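Local coordinates for uncharacterized protein AF_0924 (Archaeoglobus fulgidus, PDB 3DT5), which is of unknown function but is probably a membrane protein, the present chain being its C-terminal domain, a mainly helical piece that binds a calcium ion, at residues 47-51 with 52-56; 93-96 with 97-101. One frame throughout, in Å; residues are numbered along the deposited sequence. Where two conformers were deposited one is given.

Overall arrangement
Both interactions are local, each running along one continuous piece of chain, and they face each other across the interior of this mainly helical domain. Interaction 1 is the C-terminal end of helix 43-52 and the turn leaving it; interaction 2 is one stretch within the long helix 88-116. Their centres lie 15 Å apart, yet they touch: I51 CD1 of interaction 1 packs 3.8 Å from W94 CZ2 of interaction 2, and I47 CG2 lies 4.3 Å from W94 CH2. The bound calcium ion, whose site includes E44 and K71, is about 8 Å from the side chain of E48 and about 11 Å from that of W94.

Interaction 1. Residues 47-51 with 52-56; sequences IETII and TCRRY
T52 turns back onto the last turn of helix 43-52 and R55, in one of its two conformers, reaches back to I51, so carbonyls near the helix end are met by donors from the residues that follow. Two of these bonds come from side chains. T52 OG1 donates to E48 O at 2.7 Å, tilted 30° from the carbonyl plane; chi1 of 52° tucks the hydroxyl between its own backbone N and carbonyl carbon, facing back along the helix. In the conformer given, R55 bends at chi3 and passes CG and CD close by I51 O before NH1 donates to that oxygen at 2.9 Å. This bond is almost straight, 175° at the hydrogen, and lies in both the carbonyl plane and the guanidinium plane.

The backbone bonds are less regular. T52 N donates to T49 O at 3.3 Å from above the carbonyl plane, whereas R54 N has only weak bonds to T49 O and I50 O. A type I turn from T52 to R55 then carries the chain away from the helix.

Apolar contacts are few. The methyl CG2 of T49 rests against C53 CB, the first carbon of that side chain, at 3.8 Å, and the R54 chain, extended from CG to NE, runs past I50, whose CG1 is 4.3 Å from R54 CD. The guanidinium of R54 continues to K25 O on helix 16-35.

In that conformer of R55, I51 O thus receives a charged donor edge-on, and NH1 and NH2 also bond to P67 O and L66 O, tying the helix end to the loop after helix 60-65. So placed, cationic R55 would probably also offset part of the negative end of the helix dipole, while E48, bonded through OE2 to F70 N and K71 N, joins the preceding turn to the calcium-binding region.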
# COMPACT_ATOMS: atom_id res chain seq x y z
N ILE A 47 3.53 -8.61 -0.49
CA ILE A 47 3.78 -7.41 0.28
C ILE A 47 5.28 -7.28 0.58
O ILE A 47 5.85 -6.20 0.42
CB ILE A 47 2.95 -7.40 1.62
CG1 ILE A 47 1.43 -7.34 1.30
CG2 ILE A 47 3.35 -6.20 2.53
CD1 ILE A 47 0.60 -7.62 2.50
N GLU A 48 5.93 -8.35 1.05
CA GLU A 48 7.37 -8.27 1.29
C GLU A 48 8.12 -7.79 0.07
O GLU A 48 9.03 -6.95 0.18
CB GLU A 48 7.95 -9.66 1.66
CG GLU A 48 7.69 -10.03 3.05
CD GLU A 48 8.59 -9.27 4.00
OE1 GLU A 48 9.79 -9.09 3.71
OE2 GLU A 48 8.07 -8.86 5.04
N THR A 49 7.75 -8.35 -1.08
CA THR A 49 8.34 -7.96 -2.35
C THR A 49 8.11 -6.51 -2.69
O THR A 49 9.06 -5.79 -3.08
CB THR A 49 7.80 -8.84 -3.48
OG1 THR A 49 8.27 -10.16 -3.22
CG2 THR A 49 8.37 -8.38 -4.87
N ILE A 50 6.87 -6.04 -2.52
CA ILE A 50 6.59 -4.60 -2.78
C ILE A 50 7.45 -3.66 -1.93
O ILE A 50 7.96 -2.65 -2.42
CB ILE A 50 5.07 -4.27 -2.64
CG1 ILE A 50 4.30 -4.95 -3.76
CG2 ILE A 50 4.82 -2.76 -2.65
CD1 ILE A 50 2.76 -5.02 -3.49
N ILE A 51 7.60 -3.99 -0.65
CA ILE A 51 8.23 -3.07 0.28
C ILE A 51 9.75 -3.24 0.30
O ILE A 51 10.45 -2.52 1.02
CB ILE A 51 7.58 -3.09 1.69
CG1 ILE A 51 8.01 -4.40 2.43
CG2 ILE A 51 6.04 -2.82 1.53
CD1 ILE A 51 7.34 -4.65 3.83
N THR A 52 10.26 -4.14 -0.54
CA THR A 52 11.72 -4.27 -0.69
C THR A 52 12.06 -3.99 -2.14
O THR A 52 12.55 -2.91 -2.49
CB THR A 52 12.24 -5.65 -0.22
OG1 THR A 52 11.49 -6.71 -0.84
CG2 THR A 52 12.09 -5.79 1.31
N CYS A 53 11.75 -4.96 -2.96
CA CYS A 53 12.05 -4.96 -4.38
C CYS A 53 11.37 -3.83 -5.18
O CYS A 53 11.84 -3.46 -6.25
CB CYS A 53 11.60 -6.30 -4.94
SG CYS A 53 11.68 -6.40 -6.69
N ARG A 54 10.23 -3.32 -4.70
CA ARG A 54 9.54 -2.24 -5.44
C ARG A 54 9.61 -0.89 -4.78
O ARG A 54 8.96 0.05 -5.24
CB ARG A 54 8.10 -2.63 -5.78
CG ARG A 54 8.07 -3.96 -6.52
CD ARG A 54 6.78 -4.22 -7.18
NE ARG A 54 6.67 -5.61 -7.62
CZ ARG A 54 5.53 -6.18 -8.02
NH1 ARG A 54 4.38 -5.48 -8.07
NH2 ARG A 54 5.54 -7.47 -8.38
N ARG A 55 10.47 -0.75 -3.76
CA ARG A 55 10.70 0.58 -3.17
C ARG A 55 11.17 1.61 -4.17
O ARG A 55 10.92 2.80 -3.99
CB ARG A 55 11.74 0.49 -2.04
CG ARG A 55 11.17 -0.12 -0.78
CD ARG A 55 12.24 -0.19 0.28
NE ARG A 55 12.15 0.92 1.23
CZ ARG A 55 11.38 0.94 2.32
NH1 ARG A 55 10.59 -0.10 2.63
NH2 ARG A 55 11.43 2.02 3.13
N TYR A 56 11.84 1.19 -5.24
CA TYR A 56 12.30 2.16 -6.22
C TYR A 56 11.13 2.89 -6.90
O TYR A 56 11.35 3.86 -7.61
CB TYR A 56 13.21 1.52 -7.26
CG TYR A 56 12.50 0.63 -8.24
CD1 TYR A 56 12.16 1.10 -9.51
CD2 TYR A 56 12.17 -0.70 -7.91
CE1 TYR A 56 11.45 0.29 -10.42
CE2 TYR A 56 11.48 -1.50 -8.81
CZ TYR A 56 11.15 -0.99 -10.06
OH TYR A 56 10.46 -1.79 -10.95

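Interaction 2. Residues 93-96 with 97-101; sequences QWKE and ALDVL
K95 and D99 are brought near each other, one helical turn apart, by different first torsions: K95 CG stands anti to its own backbone N (chi1 -170°) and heads out from the helix, while D99 CG lies beside its own N (chi1 -77°) and leans back toward it. A bend at chi3 then takes K95 CE to 3.5 Å from D99 OD2, the two chains passing at a slant. NZ remains 4.4 Å from OD2, beyond a salt bridge, and its attraction for the carboxylate is probably modest. The firmer charge partner of D99 is K125, which with W128 NE1 holds OD1.

On the buried side, L98 also leans back, its CG resting 3.2 Å from W94 O. The same carbon approaches the indole of W94 at the ring edge, near its plane, 4.2 Å from CE3, which leaves both faces of the indole clear of L98.

Regular i to i+4 bonds of the alpha helix underlie these contacts. L98 N donates to W94 O at 2.8 Å, and the neighbouring bonds, A97 N to Q93 O, D99 N to K95 O and V100 N to E96 O, are similar. V100 CG2 lies 3.4 Å from E96 O.

Several parts of the fold gather around this stretch of helix 88-116. W94 stacks on F34 of helix 16-35, meets F70 edge-to-face and adjoins F85 of strand 83-85; L98 also touches F34, L101 packs on Y27, L30 and I31 of helix 16-35, and V100 faces L62 and V65 of helix 60-65.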
# COMPACT_ATOMS: atom_id res chain seq x y z
N GLN A 93 3.06 1.67 13.11
CA GLN A 93 3.98 1.98 11.97
C GLN A 93 3.24 1.81 10.65
O GLN A 93 3.32 2.66 9.78
CB GLN A 93 5.18 1.02 11.89
CG GLN A 93 6.17 1.15 12.99
CD GLN A 93 7.59 0.93 12.49
OE1 GLN A 93 7.85 0.11 11.59
NE2 GLN A 93 8.53 1.70 13.07
N TRP A 94 2.53 0.70 10.52
CA TRP A 94 1.78 0.42 9.30
C TRP A 94 0.62 1.35 9.11
O TRP A 94 0.37 1.79 7.99
CB TRP A 94 1.33 -1.07 9.20
CG TRP A 94 2.40 -1.89 8.61
CD1 TRP A 94 3.34 -2.61 9.28
CD2 TRP A 94 2.72 -1.99 7.21
NE1 TRP A 94 4.22 -3.16 8.38
CE2 TRP A 94 3.87 -2.80 7.11
CE3 TRP A 94 2.17 -1.43 6.04
CZ2 TRP A 94 4.48 -3.10 5.87
CZ3 TRP A 94 2.79 -1.74 4.79
CH2 TRP A 94 3.91 -2.57 4.73
N LYS A 95 -0.10 1.69 10.18
CA LYS A 95 -1.19 2.65 9.99
C LYS A 95 -0.68 4.00 9.44
O LYS A 95 -1.23 4.59 8.52
CB LYS A 95 -1.95 2.85 11.30
CG LYS A 95 -3.24 3.65 11.07
CD LYS A 95 -3.67 4.47 12.29
CE LYS A 95 -4.25 5.83 11.80
NZ LYS A 95 -4.34 6.81 12.94
N GLU A 96 0.40 4.49 10.04
CA GLU A 96 1.04 5.72 9.61
C GLU A 96 1.52 5.62 8.14
O GLU A 96 1.32 6.54 7.33
CB GLU A 96 2.20 5.97 10.57
CG GLU A 96 3.18 6.99 10.15
CD GLU A 96 4.16 7.32 11.30
OE1 GLU A 96 3.78 7.18 12.51
OE2 GLU A 96 5.30 7.73 10.98
N ALA A 97 2.16 4.52 7.80
CA ALA A 97 2.68 4.35 6.44
C ALA A 97 1.57 4.23 5.40
O ALA A 97 1.71 4.78 4.31
CB ALA A 97 3.64 3.16 6.35
N LEU A 98 0.49 3.50 5.73
CA LEU A 98 -0.64 3.37 4.81
C LEU A 98 -1.28 4.73 4.52
O LEU A 98 -1.65 5.01 3.38
CB LEU A 98 -1.71 2.36 5.31
CG LEU A 98 -1.19 0.91 5.32
CD1 LEU A 98 -2.17 0.00 6.09
CD2 LEU A 98 -1.04 0.44 3.90
N ASP A 99 -1.36 5.57 5.54
CA ASP A 99 -1.93 6.93 5.36
C ASP A 99 -1.05 7.78 4.43
O ASP A 99 -1.55 8.49 3.53
CB ASP A 99 -2.12 7.60 6.70
CG ASP A 99 -3.38 7.09 7.46
OD1 ASP A 99 -4.33 6.52 6.82
OD2 ASP A 99 -3.41 7.29 8.70
N VAL A 100 0.28 7.68 4.63
CA VAL A 100 1.24 8.30 3.69
C VAL A 100 1.14 7.71 2.27
O VAL A 100 1.16 8.45 1.30
CB VAL A 100 2.71 8.25 4.19
CG1 VAL A 100 3.65 8.88 3.17
CG2 VAL A 100 2.83 9.03 5.52
N LEU A 101 1.07 6.38 2.16
CA LEU A 101 0.87 5.72 0.87
C LEU A 101 -0.36 6.27 0.12
O LEU A 101 -0.33 6.55 -1.10
CB LEU A 101 0.69 4.22 1.14
CG LEU A 101 0.24 3.29 -0.03
CD1 LEU A 101 1.36 3.15 -1.01
CD2 LEU A 101 -0.15 1.89 0.57